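Local coordinates for protein KmHsv2 (Kluyveromyces marxianus, PDB 3VU4) that probably binds phosphoinositides, as a PROPPIN-family beta-propeller related to the autophagy protein Atg18, at residues Y152-E155 and I161-T164; V201-N204 and M209-T212; S95-D100 and S122-G127. All blocks are in the same frame, centred on the assembly; numbering follows the deposited sequence.

Contact 1 (Y152-E155 and I161-T164)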
ATOM      1  N   TYR A 152      -1.612   3.877  13.421  1.00 38.81           N
ATOM      2  CA  TYR A 152      -1.060   2.688  14.052  1.00 38.43           C
ATOM      3  C   TYR A 152      -2.043   1.952  14.949  1.00 37.83           C
ATOM      4  O   TYR A 152      -2.939   2.537  15.539  1.00 38.56           O
ATOM      5  CB  TYR A 152       0.211   3.026  14.843  1.00 39.89           C
ATOM      6  CG  TYR A 152       0.024   4.023  15.960  1.00 42.21           C
ATOM      7  CD1 TYR A 152       0.110   5.397  15.722  1.00 43.43           C
ATOM      8  CD2 TYR A 152      -0.244   3.594  17.258  1.00 42.82           C
ATOM      9  CE1 TYR A 152      -0.067   6.312  16.751  1.00 43.81           C
ATOM     10  CE2 TYR A 152      -0.420   4.499  18.294  1.00 43.27           C
ATOM     11  CZ  TYR A 152      -0.333   5.857  18.035  1.00 44.36           C
ATOM     12  OH  TYR A 152      -0.532   6.755  19.058  1.00 44.48           O
ATOM     13  N   SER A 153      -1.853   0.646  15.018  1.00 37.98           N
ATOM     14  CA  SER A 153      -2.665  -0.267  15.814  1.00 39.75           C
ATOM     15  C   SER A 153      -2.449   0.030  17.308  1.00 38.16           C
ATOM     16  O   SER A 153      -1.324   0.322  17.728  1.00 34.14           O
ATOM     17  CB  SER A 153      -2.206  -1.701  15.492  1.00 42.80           C
ATOM     18  OG  SER A 153      -3.135  -2.681  15.897  1.00 51.35           O
ATOM     19  N   ASN A 154      -3.509  -0.028  18.112  1.00 37.32           N
ATOM     20  CA  ASN A 154      -3.334   0.207  19.544  1.00 37.40           C
ATOM     21  C   ASN A 154      -2.633  -1.019  20.125  1.00 38.61           C
ATOM     22  O   ASN A 154      -2.857  -2.141  19.675  1.00 38.86           O
ATOM     23  CB  ASN A 154      -4.670   0.428  20.256  1.00 35.91           C
ATOM     24  CG  ASN A 154      -4.503   0.570  21.773  1.00 39.06           C
ATOM     25  OD1 ASN A 154      -4.742  -0.374  22.542  1.00 36.50           O
ATOM     26  ND2 ASN A 154      -4.073   1.752  22.206  1.00 38.02           N
ATOM     27  N   GLU A 155      -1.793  -0.804  21.130  1.00 39.44           N
ATOM     28  CA  GLU A 155      -1.043  -1.893  21.742  1.00 39.46           C
ATOM     29  C   GLU A 155      -1.860  -2.946  22.490  1.00 38.61           C
ATOM     30  O   GLU A 155      -1.476  -4.115  22.512  1.00 38.70           O
ATOM     31  CB  GLU A 155       0.012  -1.302  22.666  1.00 42.13           C
ATOM     32  CG  GLU A 155       0.757  -2.297  23.521  1.00 44.57           C
ATOM     33  CD  GLU A 155       1.677  -1.600  24.497  1.00 46.47           C
ATOM     34  OE1 GLU A 155       1.229  -0.604  25.109  1.00 48.57           O
ATOM     35  OE2 GLU A 155       2.836  -2.042  24.653  1.00 48.21           O
ATOM     36  N   ILE A 161      -7.331   1.691  16.057  1.00 37.76           N
ATOM     37  CA  ILE A 161      -6.234   2.458  15.481  1.00 38.37           C
ATOM     38  C   ILE A 161      -6.215   3.907  15.947  1.00 39.99           C
ATOM     39  O   ILE A 161      -7.234   4.462  16.353  1.00 40.58           O
ATOM     40  CB  ILE A 161      -6.240   2.457  13.935  1.00 37.99           C
ATOM     41  CG1 ILE A 161      -7.565   2.995  13.397  1.00 38.91           C
ATOM     42  CG2 ILE A 161      -5.950   1.074  13.426  1.00 37.08           C
ATOM     43  CD1 ILE A 161      -7.576   3.159  11.887  1.00 37.78           C
ATOM     44  N   HIS A 162      -5.030   4.503  15.888  1.00 41.80           N
ATOM     45  CA  HIS A 162      -4.804   5.882  16.291  1.00 43.83           C
ATOM     46  C   HIS A 162      -4.255   6.613  15.069  1.00 44.37           C
ATOM     47  O   HIS A 162      -3.361   6.106  14.394  1.00 43.51           O
ATOM     48  CB  HIS A 162      -3.764   5.939  17.421  1.00 46.66           C
ATOM     49  CG  HIS A 162      -4.191   5.245  18.677  1.00 51.16           C
ATOM     50  ND1 HIS A 162      -4.783   5.909  19.731  1.00 53.54           N
ATOM     51  CD2 HIS A 162      -4.143   3.939  19.036  1.00 52.54           C
ATOM     52  CE1 HIS A 162      -5.080   5.043  20.685  1.00 52.50           C
ATOM     53  NE2 HIS A 162      -4.703   3.840  20.288  1.00 52.29           N
ATOM     54  N   ILE A 163      -4.798   7.792  14.777  1.00 44.80           N
ATOM     55  CA  ILE A 163      -4.337   8.586  13.640  1.00 45.66           C
ATOM     56  C   ILE A 163      -3.694   9.850  14.198  1.00 47.18           C
ATOM     57  O   ILE A 163      -4.299  10.562  15.002  1.00 47.02           O
ATOM     58  CB  ILE A 163      -5.510   8.999  12.715  1.00 44.59           C
ATOM     59  CG1 ILE A 163      -6.234   7.755  12.205  1.00 43.59           C
ATOM     60  CG2 ILE A 163      -4.985   9.847  11.546  1.00 43.20           C
ATOM     61  CD1 ILE A 163      -7.468   8.070  11.389  1.00 44.74           C
ATOM     62  N   THR A 164      -2.470  10.136  13.785  1.00 48.87           N
ATOM     63  CA  THR A 164      -1.808  11.328  14.288  1.00 52.15           C
ATOM     64  C   THR A 164      -1.045  12.063  13.204  1.00 53.90           C
ATOM     65  O   THR A 164      -0.442  11.444  12.330  1.00 53.42           O
ATOM     66  CB  THR A 164      -0.850  10.987  15.463  1.00 51.95           C
ATOM     67  OG1 THR A 164      -0.187  12.181  15.893  1.00 53.51           O
ATOM     68  CG2 THR A 164       0.190   9.969  15.045  1.00 51.37           C
TER
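One face of the Y152 ring carries CB of H162, which sits 3.8 Å from the ring centroid and 22° off the normal, a CH-pi contact displaced toward the rim at CZ; the T164 methyl CG2 lies at the ring edge, 4.0 Å from CE1. These residues meet in the beta hairpin of strands 149-154 and 161-165, the middle strands of one propeller blade. The imidazole of H162 is close to parallel with the phenol, at 17°, but with centroids 5.2 Å apart they are slid well past a true stack. Y152 reaches across because its CG lies between the backbone N and the carbonyl carbon (chi1 60°). The backbones form an antiparallel hydrogen-bonded pair, Y152 N to H162 O at 3.0 Å and H162 N to Y152 O at 2.9 Å. S153 and I161 make the adjoining non-hydrogen-bonded pair, their side chains on the other face. Replacing H162 by an alanine would keep the CB contact but is likely to leave N154 ND2 without its acceptor and its amide freer to turn. N154 OD1 takes the backbone N-H groups of F156 and N157, while ND2 donates to H162 NE2 at 2.9 Å, tilted out of the imidazole plane.

Contact 2 (V201-N204 and M209-T212)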
ATOM      1  N   VAL A 201      -4.044  -1.529   7.362  1.00 35.18           N
ATOM      2  CA  VAL A 201      -4.754  -0.266   7.181  1.00 34.43           C
ATOM      3  C   VAL A 201      -4.159   0.442   5.977  1.00 35.62           C
ATOM      4  O   VAL A 201      -2.978   0.291   5.683  1.00 34.48           O
ATOM      5  CB  VAL A 201      -4.686   0.653   8.435  1.00 32.27           C
ATOM      6  CG1 VAL A 201      -5.293  -0.072   9.639  1.00 31.51           C
ATOM      7  CG2 VAL A 201      -3.276   1.087   8.703  1.00 28.45           C
ATOM      8  N   ARG A 202      -4.983   1.201   5.267  1.00 37.15           N
ATOM      9  CA  ARG A 202      -4.509   1.885   4.077  1.00 38.75           C
ATOM     10  C   ARG A 202      -5.057   3.297   3.913  1.00 39.89           C
ATOM     11  O   ARG A 202      -6.275   3.514   3.911  1.00 39.75           O
ATOM     12  CB  ARG A 202      -4.867   1.054   2.843  1.00 41.17           C
ATOM     13  CG  ARG A 202      -4.150  -0.292   2.762  1.00 43.23           C
ATOM     14  CD  ARG A 202      -2.714  -0.115   2.276  1.00 44.35           C
ATOM     15  NE  ARG A 202      -2.047  -1.395   2.051  1.00 45.91           N
ATOM     16  CZ  ARG A 202      -1.533  -2.164   3.007  1.00 45.88           C
ATOM     17  NH1 ARG A 202      -1.586  -1.796   4.279  1.00 46.80           N
ATOM     18  NH2 ARG A 202      -0.977  -3.321   2.689  1.00 47.35           N
ATOM     19  N   LEU A 203      -4.139   4.249   3.769  1.00 40.10           N
ATOM     20  CA  LEU A 203      -4.479   5.648   3.569  1.00 38.55           C
ATOM     21  C   LEU A 203      -4.664   5.903   2.077  1.00 39.16           C
ATOM     22  O   LEU A 203      -3.974   5.299   1.253  1.00 38.24           O
ATOM     23  CB  LEU A 203      -3.357   6.548   4.086  1.00 36.76           C
ATOM     24  CG  LEU A 203      -3.162   6.647   5.600  1.00 37.91           C
ATOM     25  CD1 LEU A 203      -1.869   7.390   5.900  1.00 37.86           C
ATOM     26  CD2 LEU A 203      -4.351   7.356   6.230  1.00 36.35           C
ATOM     27  N   ASN A 204      -5.605   6.780   1.727  1.00 39.53           N
ATOM     28  CA  ASN A 204      -5.805   7.116   0.326  1.00 39.85           C
ATOM     29  C   ASN A 204      -4.787   8.209  -0.026  1.00 39.73           C
ATOM     30  O   ASN A 204      -4.114   8.743   0.859  1.00 38.27           O
ATOM     31  CB  ASN A 204      -7.264   7.550   0.057  1.00 38.93           C
ATOM     32  CG  ASN A 204      -7.680   8.812   0.821  1.00 41.91           C
ATOM     33  OD1 ASN A 204      -7.001   9.267   1.747  1.00 39.76           O
ATOM     34  ND2 ASN A 204      -8.828   9.369   0.437  1.00 40.32           N
ATOM     35  N   MET A 209      -8.757   9.790   4.115  1.00 41.84           N
ATOM     36  CA  MET A 209      -9.517   8.583   4.443  1.00 40.36           C
ATOM     37  C   MET A 209      -8.574   7.416   4.703  1.00 38.26           C
ATOM     38  O   MET A 209      -7.450   7.382   4.193  1.00 39.46           O
ATOM     39  CB  MET A 209     -10.485   8.214   3.312  1.00 41.70           C
ATOM     40  CG  MET A 209     -11.650   9.180   3.143  1.00 46.24           C
ATOM     41  SD  MET A 209     -12.888   8.585   1.964  1.00 50.22           S
ATOM     42  CE  MET A 209     -11.944   8.652   0.355  1.00 54.08           C
ATOM     43  N   VAL A 210      -9.018   6.467   5.511  1.00 34.95           N
ATOM     44  CA  VAL A 210      -8.197   5.298   5.794  1.00 34.03           C
ATOM     45  C   VAL A 210      -9.072   4.052   5.720  1.00 33.98           C
ATOM     46  O   VAL A 210     -10.145   4.012   6.315  1.00 34.55           O
ATOM     47  CB  VAL A 210      -7.531   5.390   7.181  1.00 32.32           C
ATOM     48  CG1 VAL A 210      -8.588   5.501   8.275  1.00 30.65           C
ATOM     49  CG2 VAL A 210      -6.643   4.183   7.398  1.00 32.29           C
ATOM     50  N   ALA A 211      -8.628   3.049   4.964  1.00 32.75           N
ATOM     51  CA  ALA A 211      -9.393   1.811   4.828  1.00 32.70           C
ATOM     52  C   ALA A 211      -8.810   0.754   5.757  1.00 32.78           C
ATOM     53  O   ALA A 211      -7.583   0.623   5.878  1.00 33.34           O
ATOM     54  CB  ALA A 211      -9.352   1.320   3.379  1.00 32.04           C
ATOM     55  N   THR A 212      -9.683   0.011   6.424  1.00 31.60           N
ATOM     56  CA  THR A 212      -9.232  -1.028   7.345  1.00 32.45           C
ATOM     57  C   THR A 212      -9.947  -2.349   7.111  1.00 33.68           C
ATOM     58  O   THR A 212     -11.027  -2.408   6.524  1.00 34.06           O
ATOM     59  CB  THR A 212      -9.463  -0.626   8.834  1.00 30.93           C
ATOM     60  OG1 THR A 212     -10.865  -0.651   9.136  1.00 26.16           O
ATOM     61  CG2 THR A 212      -8.929   0.768   9.098  1.00 30.22           C
TER
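R202 and A211 form an antiparallel hydrogen-bonded pair, with R202 N donating to A211 O at 2.7 Å and A211 N to R202 O at 2.6 Å. On one side of it V201 meets T212 and on the other L203 meets V210, both as non-hydrogen-bonded pairs. These four side chains share a face of the sheet: V201 CG1 rests on T212 CG2 at 3.8 Å, and L203 CD2 on V210 CB at 3.9 Å. R202 and A211 project from the other face.

Past the last bridge, toward the turn, N204, already outside the strand, still bonds through its N to M209 O, at 3.1 Å, while the return bond runs from M209 N to the side-chain oxygen N204 OD1, at 3.0 Å. The N204 amide is placed for this by a chi1 of 62°, with CG between the backbone N and the carbonyl carbon; the donor stands 46° out of the amide's carbonyl plane, so it is not on a lone pair.

Strand 198-203 is the first of its blade and strand 209-214 the second. The V201 and L203 face packs on strand 142-146 of the preceding blade, where E144 OE1 accepts L203 N. The R202 and A211 face meets strand 243-248 of the following one: D245 forms a salt bridge with R202 NH2, and W248 NE1 donates to R202 O.

Within its own segment R202 NH1 bonds to V201 O at 2.9 Å, coming from above the carbonyl plane; with the D245 carboxylate this probably limits the guanidinium's rotation. R202 O likewise has two donors, A211 N and the W248 indole. Polar atoms of this buried hairpin therefore join it to blades on both its faces, while the paired aliphatic groups supply the apolar packing.

Contact 3 (S95-D100 and S122-G127)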
ATOM      1  N   SER A  95      23.916   7.978   6.171  1.00 66.11           N
ATOM      2  CA  SER A  95      23.457   7.856   7.548  1.00 65.50           C
ATOM      3  C   SER A  95      23.151   6.415   7.951  1.00 65.33           C
ATOM      4  O   SER A  95      22.894   5.555   7.109  1.00 65.59           O
ATOM      5  CB  SER A  95      22.204   8.705   7.758  1.00 64.79           C
ATOM      6  OG  SER A  95      21.726   8.561   9.082  1.00 69.00           O
ATOM      7  N   ARG A  96      23.192   6.169   9.254  1.00 65.09           N
ATOM      8  CA  ARG A  96      22.903   4.865   9.830  1.00 64.87           C
ATOM      9  C   ARG A  96      21.990   5.176  11.004  1.00 64.50           C
ATOM     10  O   ARG A  96      22.177   6.186  11.683  1.00 65.74           O
ATOM     11  CB  ARG A  96      24.170   4.205  10.368  1.00 67.15           C
ATOM     12  CG  ARG A  96      24.633   2.936   9.663  1.00 72.18           C
ATOM     13  CD  ARG A  96      25.666   2.220  10.547  1.00 76.20           C
ATOM     14  NE  ARG A  96      26.672   3.158  11.054  1.00 81.07           N
ATOM     15  CZ  ARG A  96      27.455   2.941  12.109  1.00 82.14           C
ATOM     16  NH1 ARG A  96      27.362   1.808  12.794  1.00 83.02           N
ATOM     17  NH2 ARG A  96      28.335   3.862  12.482  1.00 81.33           N
ATOM     18  N   ILE A  97      20.995   4.328  11.233  1.00 62.69           N
ATOM     19  CA  ILE A  97      20.076   4.517  12.347  1.00 60.69           C
ATOM     20  C   ILE A  97      19.851   3.137  12.934  1.00 60.24           C
ATOM     21  O   ILE A  97      19.570   2.189  12.203  1.00 60.84           O
ATOM     22  CB  ILE A  97      18.737   5.119  11.878  1.00 60.01           C
ATOM     23  CG1 ILE A  97      18.976   6.498  11.265  1.00 59.97           C
ATOM     24  CG2 ILE A  97      17.782   5.235  13.047  1.00 58.79           C
ATOM     25  CD1 ILE A  97      17.752   7.094  10.592  1.00 60.98           C
ATOM     26  N   LYS A  98      19.991   3.012  14.249  1.00 60.06           N
ATOM     27  CA  LYS A  98      19.825   1.714  14.885  1.00 59.86           C
ATOM     28  C   LYS A  98      18.696   1.678  15.892  1.00 58.92           C
ATOM     29  O   LYS A  98      18.458   2.643  16.614  1.00 58.47           O
ATOM     30  CB  LYS A  98      21.116   1.299  15.588  1.00 61.06           C
ATOM     31  CG  LYS A  98      21.073  -0.123  16.120  1.00 64.54           C
ATOM     32  CD  LYS A  98      22.093  -0.342  17.224  1.00 66.18           C
ATOM     33  CE  LYS A  98      22.206  -1.815  17.578  1.00 68.17           C
ATOM     34  NZ  LYS A  98      22.823  -2.604  16.469  1.00 69.10           N
ATOM     35  N   VAL A  99      18.005   0.548  15.940  1.00 57.64           N
ATOM     36  CA  VAL A  99      16.904   0.380  16.871  1.00 57.42           C
ATOM     37  C   VAL A  99      17.161  -0.857  17.727  1.00 57.59           C
ATOM     38  O   VAL A  99      18.029  -1.665  17.405  1.00 57.58           O
ATOM     39  CB  VAL A  99      15.565   0.276  16.120  1.00 55.56           C
ATOM     40  CG1 VAL A  99      15.254   1.602  15.462  1.00 52.70           C
ATOM     41  CG2 VAL A  99      15.640  -0.817  15.071  1.00 55.07           C
ATOM     42  N   ASP A 100      16.411  -0.999  18.815  1.00 58.27           N
ATOM     43  CA  ASP A 100      16.600  -2.112  19.739  1.00 59.40           C
ATOM     44  C   ASP A 100      16.148  -3.495  19.290  1.00 58.23           C
ATOM     45  O   ASP A 100      16.594  -4.497  19.845  1.00 59.15           O
ATOM     46  CB  ASP A 100      15.944  -1.783  21.080  1.00 62.01           C
ATOM     47  CG  ASP A 100      16.463  -0.489  21.667  1.00 65.44           C
ATOM     48  OD1 ASP A 100      17.707  -0.328  21.733  1.00 65.54           O
ATOM     49  OD2 ASP A 100      15.629   0.361  22.059  1.00 66.82           O
ATOM     50  N   SER A 122       9.365   4.527  15.948  1.00 48.17           N
ATOM     51  CA  SER A 122      10.257   5.665  16.173  1.00 48.52           C
ATOM     52  C   SER A 122      10.338   6.549  14.946  1.00 49.70           C
ATOM     53  O   SER A 122      10.472   6.071  13.822  1.00 50.24           O
ATOM     54  CB  SER A 122      11.670   5.197  16.547  1.00 47.31           C
ATOM     55  OG  SER A 122      11.712   4.674  17.864  1.00 44.73           O
ATOM     56  N   VAL A 123      10.253   7.850  15.158  1.00 51.25           N
ATOM     57  CA  VAL A 123      10.333   8.764  14.039  1.00 53.68           C
ATOM     58  C   VAL A 123      11.623   9.559  14.161  1.00 55.50           C
ATOM     59  O   VAL A 123      11.817  10.293  15.125  1.00 58.15           O
ATOM     60  CB  VAL A 123       9.128   9.737  14.012  1.00 52.36           C
ATOM     61  CG1 VAL A 123       9.073  10.450  12.675  1.00 51.32           C
ATOM     62  CG2 VAL A 123       7.832   8.978  14.258  1.00 52.22           C
ATOM     63  N   PHE A 124      12.518   9.384  13.200  1.00 56.53           N
ATOM     64  CA  PHE A 124      13.772  10.117  13.191  1.00 57.80           C
ATOM     65  C   PHE A 124      13.631  11.228  12.155  1.00 59.53           C
ATOM     66  O   PHE A 124      12.665  11.250  11.390  1.00 58.42           O
ATOM     67  CB  PHE A 124      14.938   9.196  12.818  1.00 57.24           C
ATOM     68  CG  PHE A 124      15.164   8.076  13.791  1.00 57.57           C
ATOM     69  CD1 PHE A 124      14.279   7.004  13.859  1.00 58.10           C
ATOM     70  CD2 PHE A 124      16.250   8.101  14.657  1.00 57.50           C
ATOM     71  CE1 PHE A 124      14.476   5.972  14.779  1.00 57.43           C
ATOM     72  CE2 PHE A 124      16.454   7.071  15.581  1.00 56.91           C
ATOM     73  CZ  PHE A 124      15.566   6.010  15.642  1.00 57.09           C
ATOM     74  N   LYS A 125      14.583  12.155  12.134  1.00 61.71           N
ATOM     75  CA  LYS A 125      14.536  13.245  11.171  1.00 63.20           C
ATOM     76  C   LYS A 125      15.277  12.840   9.919  1.00 63.79           C
ATOM     77  O   LYS A 125      16.330  12.213   9.997  1.00 62.77           O
ATOM     78  CB  LYS A 125      15.191  14.505  11.734  1.00 65.84           C
ATOM     79  CG  LYS A 125      15.313  15.612  10.691  1.00 69.52           C
ATOM     80  CD  LYS A 125      16.092  16.821  11.184  1.00 70.65           C
ATOM     81  CE  LYS A 125      16.159  17.872  10.080  1.00 70.93           C
ATOM     82  NZ  LYS A 125      16.886  19.102  10.480  1.00 71.76           N
ATOM     83  N   PHE A 126      14.733  13.182   8.760  1.00 65.50           N
ATOM     84  CA  PHE A 126      15.424  12.845   7.531  1.00 68.39           C
ATOM     85  C   PHE A 126      16.363  14.009   7.240  1.00 69.92           C
ATOM     86  O   PHE A 126      16.038  14.930   6.491  1.00 69.28           O
ATOM     87  CB  PHE A 126      14.445  12.634   6.373  1.00 68.48           C
ATOM     88  CG  PHE A 126      15.038  11.859   5.223  1.00 68.92           C
ATOM     89  CD1 PHE A 126      16.124  12.363   4.510  1.00 68.67           C
ATOM     90  CD2 PHE A 126      14.529  10.614   4.870  1.00 68.26           C
ATOM     91  CE1 PHE A 126      16.688  11.642   3.466  1.00 68.66           C
ATOM     92  CE2 PHE A 126      15.087   9.886   3.828  1.00 67.74           C
ATOM     93  CZ  PHE A 126      16.169  10.400   3.125  1.00 68.04           C
ATOM     94  N   GLY A 127      17.530  13.951   7.871  1.00 72.32           N
ATOM     95  CA  GLY A 127      18.539  14.982   7.729  1.00 73.86           C
ATOM     96  C   GLY A 127      19.296  15.086   9.044  1.00 75.38           C
ATOM     97  O   GLY A 127      18.883  14.496  10.049  1.00 76.14           O
TER
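Packing between consecutive blades of the beta-propeller brings this contact together: strand 92-98 is the outermost strand of one blade, and strand 120-125 is the third strand of the next. The two are not neighbours in a sheet. The nearest CA pairs, I97 with F124 and V99 with S122, are both 8.5 Å apart, a separation bridged by side chains.

F124 lays its ring flat against I97. The methyl CG2 of I97 is 3.5 Å from the ring centroid and 14° off the normal, which places it over the middle of the face, and all six ring carbons lie within about 4 Å of it; this is a CH-pi contact. I97 presents that methyl because CG2 is anti to the backbone N, whereas the longer branch, through CG1, runs beside the backbone N and brings CD1 to 4.2 Å from F124 CB. The two side chains run antiparallel as they pass. V99, two residues along, adds a looser touch, its CG1 lying 4.4 Å from F124 CZ. The alternation of the extended chain explains the spacing, since I97 and V99 point toward the second segment while K98, between them, points away.

The strands make their backbone bonds inside their own blades: I97 pairs with V83 and V99 with E81, whereas S122 pairs with V115 and V123 with I133. Strand 112-117 adds to the surroundings, I113 touching I97 and Y117 touching V99. A sulfate ion, probably from the crystallisation liquor, lies about 4 Å from the F124 side chain.

With 157 Å² buried in all, the contact is small, and it is wholly apolar. Cohesion here rests on shape and dispersion between one aromatic face and branched aliphatic groups, so adjacent blades meet without sheet hydrogen bonding between these two strands.

From the N terminus contact 3 comes first, closing a loop of 21 residues that includes two strands of the later blade and joining consecutive blades. Contact 1 then closes the short turn between strands 149-154 and 161-165 in the next blade, with five residues between its segments, and contact 2 that between 198-203 and 209-214 in the blade after, with four. The three are in series; none nests in or crosses another. Contacts 1 and 2 touch: I161 CD1 lies 3.9 Å from T212 CG2, and I163 CD1 is 4.2 Å from V210 CG1, packing one hairpin on the other. Contact 3 stands apart, its nearest atoms about 8 Å from contact 1 and 13 Å from contact 2.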